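Local atomic coordinates of CghA (Chaetomium globosum, PDB entry 6KBC), a protein that belongs to a two-domain, calycin-related family of beta-rich proteins and holds the ligand WK1 in a pocket. Residues P74-N82 with Q93-V101; R130-A138 with V146-I154. All blocks are in the same frame, centred on the assembly; numbering follows the deposited sequence.

Contact 1. Residues P74-N82 with Q93-V101. With WK1 ((2S)-3-[(2S,4E)-4-[[(1R,2S,4aR,6S,8R,8aS)-2-[(E)-but-2-en-2-yl]-6,8-dimethyl-1,2,4a,5,6,7,8,8a-octahydronaphthalen-1-yl]-oxidanyl-methylidene]-3,5-bis(oxidanylidene)pyrrolidin-2-yl]-2-methyl-2-oxidanyl-propanoic acid), chain B.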
ATOM      1  N   PRO A  74     -20.967 -11.376   2.786  1.00 51.93           N
ATOM      2  CA  PRO A  74     -20.458 -12.471   1.944  1.00 52.60           C
ATOM      3  C   PRO A  74     -19.405 -12.057   0.909  1.00 50.09           C
ATOM      4  O   PRO A  74     -18.603 -12.899   0.509  1.00 48.88           O
ATOM      5  CB  PRO A  74     -21.720 -12.980   1.244  1.00 50.47           C
ATOM      6  CG  PRO A  74     -22.587 -11.774   1.126  1.00 52.21           C
ATOM      7  CD  PRO A  74     -22.318 -10.948   2.366  1.00 53.85           C
ATOM      8  N   ALA A  75     -19.398 -10.785   0.504  1.00 51.07           N
ATOM      9  CA  ALA A  75     -18.480 -10.305  -0.532  1.00 48.13           C
ATOM     10  C   ALA A  75     -17.088 -10.035   0.051  1.00 48.03           C
ATOM     11  O   ALA A  75     -16.572  -8.919   0.031  1.00 49.74           O
ATOM     12  CB  ALA A  75     -19.054  -9.063  -1.202  1.00 44.04           C
ATOM     13  N   SER A  76     -16.466 -11.100   0.559  1.00 46.27           N
ATOM     14  CA  SER A  76     -15.194 -10.962   1.258  1.00 47.05           C
ATOM     15  C   SER A  76     -13.993 -10.895   0.332  1.00 42.39           C
ATOM     16  O   SER A  76     -12.914 -10.495   0.779  1.00 42.89           O
ATOM     17  CB  SER A  76     -14.988 -12.124   2.234  1.00 44.43           C
ATOM     18  OG  SER A  76     -15.790 -11.958   3.391  1.00 47.69           O
ATOM     19  N   PHE A  77     -14.133 -11.304  -0.926  1.00 43.52           N
ATOM     20  CA  PHE A  77     -12.995 -11.479  -1.821  1.00 41.91           C
ATOM     21  C   PHE A  77     -13.085 -10.476  -2.954  1.00 42.88           C
ATOM     22  O   PHE A  77     -14.099 -10.407  -3.658  1.00 41.95           O
ATOM     23  CB  PHE A  77     -12.933 -12.903  -2.367  1.00 44.06           C
ATOM     24  CG  PHE A  77     -13.103 -13.939  -1.311  1.00 45.29           C
ATOM     25  CD1 PHE A  77     -12.370 -13.861  -0.140  1.00 42.46           C
ATOM     26  CD2 PHE A  77     -14.009 -14.974  -1.468  1.00 48.69           C
ATOM     27  CE1 PHE A  77     -12.520 -14.802   0.852  1.00 45.64           C
ATOM     28  CE2 PHE A  77     -14.170 -15.919  -0.473  1.00 50.25           C
ATOM     29  CZ  PHE A  77     -13.427 -15.830   0.689  1.00 50.28           C
ATOM     30  N   ARG A  78     -12.012  -9.717  -3.140  1.00 39.51           N
ATOM     31  CA  ARG A  78     -12.120  -8.466  -3.866  1.00 39.47           C
ATOM     32  C   ARG A  78     -10.723  -8.090  -4.327  1.00 35.13           C
ATOM     33  O   ARG A  78      -9.767  -8.194  -3.555  1.00 33.72           O
ATOM     34  CB  ARG A  78     -12.718  -7.412  -2.926  1.00 41.56           C
ATOM     35  CG  ARG A  78     -13.128  -6.091  -3.489  1.00 43.53           C
ATOM     36  CD  ARG A  78     -13.610  -5.260  -2.305  1.00 42.14           C
ATOM     37  NE  ARG A  78     -14.768  -5.856  -1.637  1.00 44.17           N
ATOM     38  CZ  ARG A  78     -16.038  -5.660  -1.984  1.00 46.93           C
ATOM     39  NH1 ARG A  78     -16.348  -4.825  -2.966  1.00 46.26           N
ATOM     40  NH2 ARG A  78     -17.006  -6.264  -1.309  1.00 50.66           N
ATOM     41  N   ALA A  79     -10.601  -7.705  -5.587  1.00 34.10           N
ATOM     42  CA  ALA A  79      -9.395  -7.059  -6.090  1.00 34.22           C
ATOM     43  C   ALA A  79      -9.805  -5.623  -6.351  1.00 34.76           C
ATOM     44  O   ALA A  79     -10.592  -5.358  -7.265  1.00 34.69           O
ATOM     45  CB  ALA A  79      -8.856  -7.729  -7.353  1.00 32.39           C
ATOM     46  N   ALA A  80      -9.318  -4.707  -5.516  1.00 29.51           N
ATOM     47  CA  ALA A  80      -9.667  -3.300  -5.650  1.00 33.56           C
ATOM     48  C   ALA A  80      -8.621  -2.644  -6.536  1.00 26.94           C
ATOM     49  O   ALA A  80      -7.433  -2.654  -6.203  1.00 27.53           O
ATOM     50  CB  ALA A  80      -9.732  -2.605  -4.290  1.00 30.04           C
ATOM     51  N   ILE A  81      -9.065  -2.063  -7.650  1.00 28.40           N
ATOM     52  CA  ILE A  81      -8.165  -1.584  -8.691  1.00 29.55           C
ATOM     53  C   ILE A  81      -8.350  -0.092  -8.889  1.00 25.36           C
ATOM     54  O   ILE A  81      -9.481   0.398  -8.980  1.00 27.91           O
ATOM     55  CB  ILE A  81      -8.393  -2.320 -10.027  1.00 30.18           C
ATOM     56  CG1 ILE A  81      -8.212  -3.824  -9.845  1.00 29.91           C
ATOM     57  CG2 ILE A  81      -7.421  -1.794 -11.076  1.00 27.18           C
ATOM     58  CD1 ILE A  81      -8.956  -4.650 -10.895  1.00 31.40           C
ATOM     59  N   ASN A  82      -7.236   0.623  -9.003  1.00 25.49           N
ATOM     60  CA  ASN A  82      -7.275   2.038  -9.338  1.00 26.82           C
ATOM     61  C   ASN A  82      -6.217   2.325 -10.389  1.00 23.53           C
ATOM     62  O   ASN A  82      -5.092   1.833 -10.294  1.00 23.90           O
ATOM     63  CB  ASN A  82      -7.035   2.910  -8.107  1.00 23.59           C
ATOM     64  CG  ASN A  82      -8.178   2.836  -7.128  1.00 27.85           C
ATOM     65  OD1 ASN A  82      -9.172   3.534  -7.287  1.00 27.66           O
ATOM     66  ND2 ASN A  82      -8.065   1.957  -6.131  1.00 29.82           N
ATOM     67  N   GLN A  93     -12.375   0.230 -10.091  1.00 34.39           N
ATOM     68  CA  GLN A  93     -13.406  -0.782  -9.970  1.00 38.66           C
ATOM     69  C   GLN A  93     -12.924  -1.851  -9.009  1.00 35.65           C
ATOM     70  O   GLN A  93     -11.720  -2.076  -8.856  1.00 30.61           O
ATOM     71  CB  GLN A  93     -13.749  -1.417 -11.322  1.00 34.69           C
ATOM     72  CG  GLN A  93     -14.581  -0.556 -12.243  1.00 41.57           C
ATOM     73  CD  GLN A  93     -15.044  -1.332 -13.457  1.00 45.65           C
ATOM     74  OE1 GLN A  93     -15.163  -2.558 -13.407  1.00 49.15           O
ATOM     75  NE2 GLN A  93     -15.303  -0.627 -14.555  1.00 44.21           N
ATOM     76  N   HIS A  94     -13.883  -2.493  -8.357  1.00 32.96           N
ATOM     77  CA  HIS A  94     -13.651  -3.719  -7.617  1.00 37.80           C
ATOM     78  C   HIS A  94     -14.064  -4.896  -8.479  1.00 38.55           C
ATOM     79  O   HIS A  94     -15.121  -4.868  -9.115  1.00 39.87           O
ATOM     80  CB  HIS A  94     -14.451  -3.742  -6.318  1.00 38.53           C
ATOM     81  CG  HIS A  94     -14.045  -2.688  -5.338  1.00 41.23           C
ATOM     82  ND1 HIS A  94     -14.701  -2.492  -4.142  1.00 42.73           N
ATOM     83  CD2 HIS A  94     -13.039  -1.783  -5.370  1.00 38.85           C
ATOM     84  CE1 HIS A  94     -14.122  -1.504  -3.483  1.00 42.62           C
ATOM     85  NE2 HIS A  94     -13.106  -1.061  -4.204  1.00 40.98           N
ATOM     86  N   LEU A  95     -13.216  -5.911  -8.516  1.00 38.56           N
ATOM     87  CA  LEU A  95     -13.583  -7.224  -9.032  1.00 39.59           C
ATOM     88  C   LEU A  95     -13.945  -8.065  -7.819  1.00 38.84           C
ATOM     89  O   LEU A  95     -13.067  -8.545  -7.101  1.00 38.37           O
ATOM     90  CB  LEU A  95     -12.442  -7.846  -9.823  1.00 35.15           C
ATOM     91  CG  LEU A  95     -11.881  -6.998 -10.957  1.00 37.73           C
ATOM     92  CD1 LEU A  95     -10.765  -7.757 -11.662  1.00 36.94           C
ATOM     93  CD2 LEU A  95     -12.992  -6.633 -11.918  1.00 41.51           C
ATOM     94  N   VAL A  96     -15.235  -8.206  -7.562  1.00 42.37           N
ATOM     95  CA  VAL A  96     -15.719  -9.033  -6.466  1.00 43.17           C
ATOM     96  C   VAL A  96     -15.924 -10.445  -6.995  1.00 42.24           C
ATOM     97  O   VAL A  96     -16.632 -10.645  -7.988  1.00 40.82           O
ATOM     98  CB  VAL A  96     -17.020  -8.465  -5.883  1.00 42.57           C
ATOM     99  CG1 VAL A  96     -17.422  -9.237  -4.631  1.00 44.96           C
ATOM    100  CG2 VAL A  96     -16.862  -6.971  -5.588  1.00 45.24           C
ATOM    101  N   VAL A  97     -15.299 -11.419  -6.342  1.00 44.87           N
ATOM    102  CA  VAL A  97     -15.279 -12.793  -6.840  1.00 45.35           C
ATOM    103  C   VAL A  97     -15.699 -13.731  -5.716  1.00 48.78           C
ATOM    104  O   VAL A  97     -15.573 -13.402  -4.524  1.00 45.31           O
ATOM    105  CB  VAL A  97     -13.886 -13.181  -7.391  1.00 42.56           C
ATOM    106  CG1 VAL A  97     -13.509 -12.279  -8.555  1.00 42.87           C
ATOM    107  CG2 VAL A  97     -12.838 -13.131  -6.292  1.00 41.76           C
ATOM    108  N   PRO A  98     -16.215 -14.916  -6.066  1.00 48.85           N
ATOM    109  CA  PRO A  98     -16.579 -15.907  -5.045  1.00 48.31           C
ATOM    110  C   PRO A  98     -15.451 -16.819  -4.588  1.00 45.42           C
ATOM    111  O   PRO A  98     -15.630 -17.522  -3.586  1.00 47.22           O
ATOM    112  CB  PRO A  98     -17.669 -16.727  -5.755  1.00 52.73           C
ATOM    113  CG  PRO A  98     -17.269 -16.682  -7.186  1.00 53.00           C
ATOM    114  CD  PRO A  98     -16.699 -15.299  -7.405  1.00 49.21           C
ATOM    115  N   VAL A  99     -14.310 -16.841  -5.272  1.00 43.91           N
ATOM    116  CA  VAL A  99     -13.213 -17.742  -4.939  1.00 48.35           C
ATOM    117  C   VAL A  99     -11.935 -16.939  -4.762  1.00 48.58           C
ATOM    118  O   VAL A  99     -11.571 -16.135  -5.628  1.00 46.70           O
ATOM    119  CB  VAL A  99     -13.000 -18.828  -6.012  1.00 48.13           C
ATOM    120  CG1 VAL A  99     -11.972 -19.835  -5.535  1.00 50.44           C
ATOM    121  CG2 VAL A  99     -14.301 -19.534  -6.325  1.00 51.32           C
ATOM    122  N   SER A 100     -11.242 -17.189  -3.656  1.00 42.10           N
ATOM    123  CA  SER A 100      -9.885 -16.711  -3.435  1.00 43.47           C
ATOM    124  C   SER A 100      -9.032 -17.885  -3.009  1.00 42.74           C
ATOM    125  O   SER A 100      -9.268 -18.469  -1.949  1.00 45.38           O
ATOM    126  CB  SER A 100      -9.826 -15.619  -2.364  1.00 42.31           C
ATOM    127  OG  SER A 100      -8.472 -15.257  -2.134  1.00 40.27           O
ATOM    128  N   VAL A 101      -8.028 -18.214  -3.810  1.00 41.73           N
ATOM    129  CA  VAL A 101      -7.127 -19.306  -3.483  1.00 41.77           C
ATOM    130  C   VAL A 101      -5.696 -18.806  -3.555  1.00 40.93           C
ATOM    131  O   VAL A 101      -5.308 -18.136  -4.519  1.00 41.35           O
ATOM    132  CB  VAL A 101      -7.348 -20.527  -4.402  1.00 43.32           C
ATOM    133  CG1 VAL A 101      -7.071 -20.189  -5.852  1.00 43.28           C
ATOM    134  CG2 VAL A 101      -6.463 -21.671  -3.955  1.00 41.61           C
TER
HETATM  135  O   WK1 B 501     -11.943   1.004  -3.218  1.00 42.02           O
HETATM  136  C17 WK1 B 501     -10.796   1.230  -3.511  1.00 40.34           C
HETATM  137  O1  WK1 B 501     -10.394   1.146  -4.637  1.00 35.21           O
HETATM  138  C19 WK1 B 501      -9.832   1.637  -2.473  1.00 35.90           C
HETATM  139  O2  WK1 B 501     -10.429   1.837  -1.237  1.00 39.32           O
HETATM  140  C18 WK1 B 501      -9.239   2.958  -2.855  1.00 35.48           C
HETATM  141  C20 WK1 B 501      -8.875   0.479  -2.408  1.00 35.40           C
HETATM  142  C22 WK1 B 501      -7.631   0.855  -1.712  1.00 33.71           C
HETATM  143  N   WK1 B 501      -6.531  -0.091  -1.719  1.00 34.23           N
HETATM  144  C21 WK1 B 501      -6.022  -0.189  -0.496  1.00 36.07           C
HETATM  145  O5  WK1 B 501      -4.995  -0.961  -0.222  1.00 32.29           O
HETATM  146  C23 WK1 B 501      -7.723   1.211  -0.314  1.00 41.42           C
HETATM  147  O4  WK1 B 501      -8.597   2.045   0.210  1.00 36.88           O
HETATM  148  C24 WK1 B 501      -6.729   0.617   0.511  1.00 39.24           C
HETATM  149  C16 WK1 B 501      -6.536   0.808   1.945  1.00 39.12           C
HETATM  150  O3  WK1 B 501      -7.330   1.606   2.547  1.00 41.47           O
HETATM  151  C9  WK1 B 501      -5.380   0.209   2.630  1.00 38.30           C
HETATM  152  C8  WK1 B 501      -4.295   1.282   2.333  1.00 36.98           C
HETATM  153  C12 WK1 B 501      -4.257   1.934   0.966  1.00 35.88           C
HETATM  154  C13 WK1 B 501      -3.472   1.514  -0.001  1.00 34.46           C
HETATM  155  C90 WK1 B 501      -3.463   2.173  -1.337  1.00 36.67           C
HETATM  156  C14 WK1 B 501      -5.134   3.099   0.678  1.00 41.16           C
HETATM  157  C7  WK1 B 501      -4.351   2.417   3.309  1.00 39.80           C
HETATM  158  C6  WK1 B 501      -4.327   2.152   4.588  1.00 38.20           C
HETATM  159  C3  WK1 B 501      -4.535   0.726   4.988  1.00 38.41           C
HETATM  160  C4  WK1 B 501      -5.553   0.005   4.129  1.00 40.09           C
HETATM  161  C5  WK1 B 501      -5.435  -1.472   4.452  1.00 43.32           C
HETATM  162  C11 WK1 B 501      -6.536  -2.234   3.785  1.00 41.11           C
HETATM  163  C2  WK1 B 501      -4.746   0.467   6.457  1.00 38.30           C
HETATM  164  C1  WK1 B 501      -4.377  -0.969   6.656  1.00 38.08           C
HETATM  165  C10 WK1 B 501      -4.298  -1.412   8.079  1.00 40.88           C
HETATM  166  C   WK1 B 501      -5.396  -1.795   5.933  1.00 40.47           C
HETATM  167  O   HOH W   1     -16.347 -12.206  -2.414  1.00 42.86           O
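NE2 of H94 donates to O of WK1 at 2.6 Å, while ND1 of the same ring accepts NH1 of R78 from across the strand pair at 3.1 Å. The ligand oxygen lies in the ring plane, at the edge. R78 comes in somewhat tilted, its guanidinium turned 76° from the imidazole. R78 leaves its strand with CG anti to the backbone N (chi1 -171°), then bends at chi3 (-62°), which carries NH1 back to the histidine and lets NH2 reach the carbonyl O of A75 at 3.0 Å, on a lone pair. V96 CG2 covers one face of the guanidinium, 3.4 Å from NH1 of R78.

R78, A80, H94 and V96 share one side of an antiparallel hairpin; A80 CB sits 3.6 Å from CD2 of H94. N82 holds the second carboxyl oxygen through ND2, 2.9 Å from O1 of WK1, and S92 in turn bonds to N82 OD1. WK1 is also hydrogen-bonded to S65, K352 and N364. On the other side of the hairpin, CD1 of I81 and CD1 of L95 meet at 3.7 Å.

The ladder opens at F77 and V97, where V97 N still bonds to F77 O but a water bridges F77 N to V97 O. Beyond it S100 CB lies over the F77 ring in a CH-pi contact, while S100 OG bonds to R68. With A75 behind R78 and R78 behind H94, the contact forms a second-shell chain that probably limits rotation of the imidazole and keeps the N-H of NE2 turned to the carboxyl group of WK1.

Contact 2. Residues R130-A138 with V146-I154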
ATOM      1  N   ARG A 130     -17.470 -13.781 -16.467  1.00 51.71           N
ATOM      2  CA  ARG A 130     -16.127 -14.354 -16.183  1.00 53.97           C
ATOM      3  C   ARG A 130     -15.195 -13.309 -15.568  1.00 51.39           C
ATOM      4  O   ARG A 130     -15.096 -12.217 -16.120  1.00 52.76           O
ATOM      5  CB  ARG A 130     -15.452 -14.938 -17.426  1.00 49.89           C
ATOM      6  CG  ARG A 130     -14.089 -15.558 -17.154  1.00 53.41           C
ATOM      7  CD  ARG A 130     -13.547 -16.342 -18.333  1.00 59.59           C
ATOM      8  NE  ARG A 130     -12.591 -15.593 -19.134  1.00 58.21           N
ATOM      9  CZ  ARG A 130     -12.867 -15.043 -20.308  1.00 57.58           C
ATOM     10  NH1 ARG A 130     -14.082 -15.152 -20.818  1.00 61.98           N
ATOM     11  NH2 ARG A 130     -11.934 -14.386 -20.969  1.00 50.76           N
ATOM     12  N   THR A 131     -14.532 -13.669 -14.476  1.00 51.85           N
ATOM     13  CA  THR A 131     -13.592 -12.783 -13.794  1.00 50.65           C
ATOM     14  C   THR A 131     -12.437 -13.588 -13.219  1.00 49.17           C
ATOM     15  O   THR A 131     -12.643 -14.469 -12.379  1.00 49.00           O
ATOM     16  CB  THR A 131     -14.262 -11.979 -12.677  1.00 46.02           C
ATOM     17  OG1 THR A 131     -15.467 -11.366 -13.161  1.00 53.71           O
ATOM     18  CG2 THR A 131     -13.301 -10.924 -12.153  1.00 46.23           C
ATOM     19  N   THR A 132     -11.224 -13.264 -13.652  1.00 44.19           N
ATOM     20  CA  THR A 132     -10.013 -13.802 -13.058  1.00 43.48           C
ATOM     21  C   THR A 132      -9.064 -12.650 -12.777  1.00 45.22           C
ATOM     22  O   THR A 132      -8.815 -11.817 -13.653  1.00 45.64           O
ATOM     23  CB  THR A 132      -9.344 -14.832 -13.977  1.00 43.85           C
ATOM     24  OG1 THR A 132     -10.340 -15.726 -14.491  1.00 49.17           O
ATOM     25  CG2 THR A 132      -8.310 -15.627 -13.206  1.00 43.54           C
ATOM     26  N   ALA A 133      -8.557 -12.589 -11.550  1.00 41.69           N
ATOM     27  CA  ALA A 133      -7.476 -11.683 -11.191  1.00 38.78           C
ATOM     28  C   ALA A 133      -6.486 -12.493 -10.379  1.00 37.40           C
ATOM     29  O   ALA A 133      -6.870 -13.159  -9.415  1.00 38.92           O
ATOM     30  CB  ALA A 133      -7.980 -10.472 -10.397  1.00 37.39           C
ATOM     31  N   SER A 134      -5.225 -12.470 -10.775  1.00 33.62           N
ATOM     32  CA  SER A 134      -4.283 -13.390 -10.173  1.00 36.66           C
ATOM     33  C   SER A 134      -2.953 -12.693  -9.962  1.00 34.18           C
ATOM     34  O   SER A 134      -2.584 -11.782 -10.707  1.00 35.66           O
ATOM     35  CB  SER A 134      -4.093 -14.640 -11.052  1.00 40.38           C
ATOM     36  OG  SER A 134      -3.287 -14.332 -12.175  1.00 45.12           O
ATOM     37  N   PHE A 135      -2.232 -13.130  -8.936  1.00 34.39           N
ATOM     38  CA  PHE A 135      -0.864 -12.687  -8.743  1.00 33.72           C
ATOM     39  C   PHE A 135       0.042 -13.888  -8.545  1.00 34.56           C
ATOM     40  O   PHE A 135      -0.385 -14.960  -8.115  1.00 35.97           O
ATOM     41  CB  PHE A 135      -0.729 -11.692  -7.570  1.00 31.78           C
ATOM     42  CG  PHE A 135      -1.172 -12.226  -6.228  1.00 33.18           C
ATOM     43  CD1 PHE A 135      -0.313 -12.968  -5.433  1.00 35.12           C
ATOM     44  CD2 PHE A 135      -2.429 -11.918  -5.734  1.00 35.18           C
ATOM     45  CE1 PHE A 135      -0.721 -13.433  -4.183  1.00 30.97           C
ATOM     46  CE2 PHE A 135      -2.836 -12.370  -4.484  1.00 34.11           C
ATOM     47  CZ  PHE A 135      -1.979 -13.137  -3.713  1.00 32.49           C
ATOM     48  N   ASP A 136       1.313 -13.682  -8.869  1.00 33.82           N
ATOM     49  CA  ASP A 136       2.323 -14.716  -8.786  1.00 36.06           C
ATOM     50  C   ASP A 136       3.603 -14.069  -8.289  1.00 34.51           C
ATOM     51  O   ASP A 136       4.039 -13.056  -8.843  1.00 34.56           O
ATOM     52  CB  ASP A 136       2.533 -15.356 -10.167  1.00 40.34           C
ATOM     53  CG  ASP A 136       3.087 -16.751 -10.086  1.00 49.88           C
ATOM     54  OD1 ASP A 136       2.305 -17.685  -9.779  1.00 54.27           O
ATOM     55  OD2 ASP A 136       4.296 -16.913 -10.369  1.00 54.28           O
ATOM     56  N   VAL A 137       4.205 -14.630  -7.250  1.00 35.97           N
ATOM     57  CA  VAL A 137       5.430 -14.078  -6.692  1.00 32.50           C
ATOM     58  C   VAL A 137       6.472 -15.179  -6.599  1.00 35.85           C
ATOM     59  O   VAL A 137       6.194 -16.252  -6.053  1.00 37.24           O
ATOM     60  CB  VAL A 137       5.203 -13.446  -5.310  1.00 32.52           C
ATOM     61  CG1 VAL A 137       6.479 -12.828  -4.829  1.00 31.07           C
ATOM     62  CG2 VAL A 137       4.085 -12.399  -5.375  1.00 32.18           C
ATOM     63  N   ALA A 138       7.672 -14.900  -7.111  1.00 34.30           N
ATOM     64  CA  ALA A 138       8.779 -15.841  -7.024  1.00 35.62           C
ATOM     65  C   ALA A 138       9.087 -16.174  -5.569  1.00 39.59           C
ATOM     66  O   ALA A 138       8.861 -15.366  -4.662  1.00 35.07           O
ATOM     67  CB  ALA A 138      10.020 -15.265  -7.699  1.00 33.97           C
ATOM     68  N   VAL A 146       1.093 -10.008 -12.129  1.00 29.29           N
ATOM     69  CA  VAL A 146      -0.318  -9.828 -11.839  1.00 33.29           C
ATOM     70  C   VAL A 146      -1.044  -9.833 -13.168  1.00 30.16           C
ATOM     71  O   VAL A 146      -0.642  -9.124 -14.094  1.00 32.65           O
ATOM     72  CB  VAL A 146      -0.571  -8.519 -11.075  1.00 28.28           C
ATOM     73  CG1 VAL A 146      -2.037  -8.370 -10.769  1.00 29.65           C
ATOM     74  CG2 VAL A 146       0.281  -8.499  -9.818  1.00 30.12           C
ATOM     75  N   VAL A 147      -2.093 -10.641 -13.276  1.00 30.46           N
ATOM     76  CA  VAL A 147      -2.788 -10.816 -14.541  1.00 33.66           C
ATOM     77  C   VAL A 147      -4.275 -10.636 -14.315  1.00 31.32           C
ATOM     78  O   VAL A 147      -4.856 -11.254 -13.417  1.00 35.27           O
ATOM     79  CB  VAL A 147      -2.502 -12.190 -15.171  1.00 35.34           C
ATOM     80  CG1 VAL A 147      -3.257 -12.321 -16.482  1.00 34.19           C
ATOM     81  CG2 VAL A 147      -1.009 -12.368 -15.381  1.00 35.51           C
ATOM     82  N   PHE A 148      -4.883  -9.788 -15.127  1.00 34.09           N
ATOM     83  CA  PHE A 148      -6.316  -9.555 -15.098  1.00 34.05           C
ATOM     84  C   PHE A 148      -6.936 -10.160 -16.346  1.00 38.60           C
ATOM     85  O   PHE A 148      -6.443  -9.941 -17.458  1.00 32.68           O
ATOM     86  CB  PHE A 148      -6.624  -8.061 -15.017  1.00 37.09           C
ATOM     87  CG  PHE A 148      -6.024  -7.393 -13.805  1.00 35.45           C
ATOM     88  CD1 PHE A 148      -6.654  -7.482 -12.573  1.00 32.95           C
ATOM     89  CD2 PHE A 148      -4.820  -6.719 -13.892  1.00 34.08           C
ATOM     90  CE1 PHE A 148      -6.102  -6.884 -11.451  1.00 31.82           C
ATOM     91  CE2 PHE A 148      -4.261  -6.115 -12.771  1.00 33.88           C
ATOM     92  CZ  PHE A 148      -4.901  -6.204 -11.554  1.00 30.19           C
ATOM     93  N   ASP A 149      -8.002 -10.926 -16.150  1.00 40.87           N
ATOM     94  CA  ASP A 149      -8.821 -11.455 -17.240  1.00 46.27           C
ATOM     95  C   ASP A 149     -10.266 -11.188 -16.838  1.00 39.45           C
ATOM     96  O   ASP A 149     -10.970 -12.072 -16.351  1.00 43.46           O
ATOM     97  CB  ASP A 149      -8.532 -12.947 -17.491  1.00 43.08           C
ATOM     98  CG  ASP A 149      -9.324 -13.510 -18.665  1.00 51.00           C
ATOM     99  OD1 ASP A 149      -9.899 -12.719 -19.448  1.00 48.23           O
ATOM    100  OD2 ASP A 149      -9.383 -14.753 -18.790  1.00 55.06           O
ATOM    101  N   ALA A 150     -10.699  -9.944 -17.016  1.00 41.27           N
ATOM    102  CA  ALA A 150     -12.050  -9.517 -16.659  1.00 41.29           C
ATOM    103  C   ALA A 150     -12.662  -8.843 -17.877  1.00 46.09           C
ATOM    104  O   ALA A 150     -12.769  -7.608 -17.929  1.00 43.91           O
ATOM    105  CB  ALA A 150     -12.036  -8.586 -15.446  1.00 44.28           C
ATOM    106  N   PRO A 151     -13.087  -9.628 -18.873  1.00 47.62           N
ATOM    107  CA  PRO A 151     -13.535  -9.035 -20.143  1.00 46.47           C
ATOM    108  C   PRO A 151     -14.641  -8.011 -19.936  1.00 45.16           C
ATOM    109  O   PRO A 151     -15.538  -8.189 -19.105  1.00 46.71           O
ATOM    110  CB  PRO A 151     -14.020 -10.247 -20.952  1.00 49.50           C
ATOM    111  CG  PRO A 151     -14.163 -11.365 -19.963  1.00 49.77           C
ATOM    112  CD  PRO A 151     -13.168 -11.098 -18.885  1.00 48.58           C
ATOM    113  N   GLY A 152     -14.554  -6.914 -20.687  1.00 45.57           N
ATOM    114  CA  GLY A 152     -15.459  -5.800 -20.508  1.00 47.33           C
ATOM    115  C   GLY A 152     -15.104  -4.863 -19.372  1.00 46.27           C
ATOM    116  O   GLY A 152     -15.848  -3.902 -19.131  1.00 49.37           O
ATOM    117  N   ARG A 153     -13.995  -5.108 -18.669  1.00 44.67           N
ATOM    118  CA  ARG A 153     -13.545  -4.245 -17.579  1.00 41.62           C
ATOM    119  C   ARG A 153     -12.038  -4.011 -17.661  1.00 39.72           C
ATOM    120  O   ARG A 153     -11.599  -2.895 -17.959  1.00 39.60           O
ATOM    121  CB  ARG A 153     -13.924  -4.853 -16.230  1.00 39.29           C
ATOM    122  CG  ARG A 153     -15.421  -4.820 -15.941  1.00 44.94           C
ATOM    123  CD  ARG A 153     -15.846  -6.036 -15.135  1.00 46.01           C
ATOM    124  NE  ARG A 153     -15.803  -7.249 -15.949  1.00 49.07           N
ATOM    125  CZ  ARG A 153     -15.852  -8.482 -15.456  1.00 47.80           C
ATOM    126  NH1 ARG A 153     -15.935  -8.672 -14.145  1.00 48.77           N
ATOM    127  NH2 ARG A 153     -15.801  -9.524 -16.273  1.00 49.30           N
ATOM    128  N   ILE A 154     -11.238  -5.048 -17.415  1.00 36.16           N
ATOM    129  CA  ILE A 154      -9.783  -4.902 -17.414  1.00 35.79           C
ATOM    130  C   ILE A 154      -9.139  -6.215 -17.838  1.00 35.19           C
ATOM    131  O   ILE A 154      -9.517  -7.292 -17.363  1.00 37.63           O
ATOM    132  CB  ILE A 154      -9.250  -4.448 -16.035  1.00 30.98           C
ATOM    133  CG1 ILE A 154      -7.725  -4.288 -16.075  1.00 35.29           C
ATOM    134  CG2 ILE A 154      -9.660  -5.419 -14.940  1.00 31.74           C
ATOM    135  CD1 ILE A 154      -7.127  -3.744 -14.786  1.00 32.89           C
TER
HETATM  136  O   HOH W   2      -5.909 -13.699 -14.113  1.00 45.19           O
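R130 leaves the backbone extended, CG anti to N (chi1 -179°), and bends sharply at chi3 (98°), which swings its guanidinium over to D149, whose carboxylate likewise lies anti to its own backbone N. In the resulting salt bridge NH2 of R130 meets OD1 of D149 on the syn side at 3.0 Å; NE adds a weak bond to OD2 of D149 at 3.3 Å. The two flat groups stand 62° apart, so the fork is not a coplanar one. P151 closes over one guanidinium face, its CG 3.9 Å from NH1 of R130.

A second arginine, R153, reaches in from the turn that follows strand 143-150. It bends at chi2 and chi3, placing NH2 2.8 Å from the backbone O of R130 and NH1 2.9 Å from OG1 of T131, the hydroxyl lying in the guanidinium plane. NH2 of R153 also reaches the carbonyl O of P151 at 3.1 Å, and A150 CB lies over the centre of the group. R153 and I154 both send their backbone N to A150 O, a classic beta bulge.

From this end the ladder continues through T132 with D149 and S134 with V147, both hydrogen-bonded antiparallel pairs, while CB of A133 touches CD1 of F148 at 3.9 Å. Strand 132-137 lies between strands 113-119 and 143-150; inward, F135 stacks on W49 and meets F66 edge-to-face, and F148 packs on V64 of strand 60-69 and L196 of strand 181-200.

Overall arrangement
Contact 1 closes before contact 2 opens. Each joins the two strands of an antiparallel hairpin, 77-85 with 90-96 and then 132-137 with 143-150; from contact 1, which already includes the start of strand 99-105, the chain passes through strand 113-119 to contact 2. Their centres are about 11 Å apart, and their side chains pack together: I81 CD1 lies 3.7 Å from F148 CE1, and V97 CG1 3.9 Å from T131 CG2. All four segments belong to the family's N-terminal domain. Contact 1 turns its H94 side to WK1 and its L95 side to contact 2, whose F148 side chain is about 11 Å from the ligand, so contact 2 backs the pocket wall without lining it.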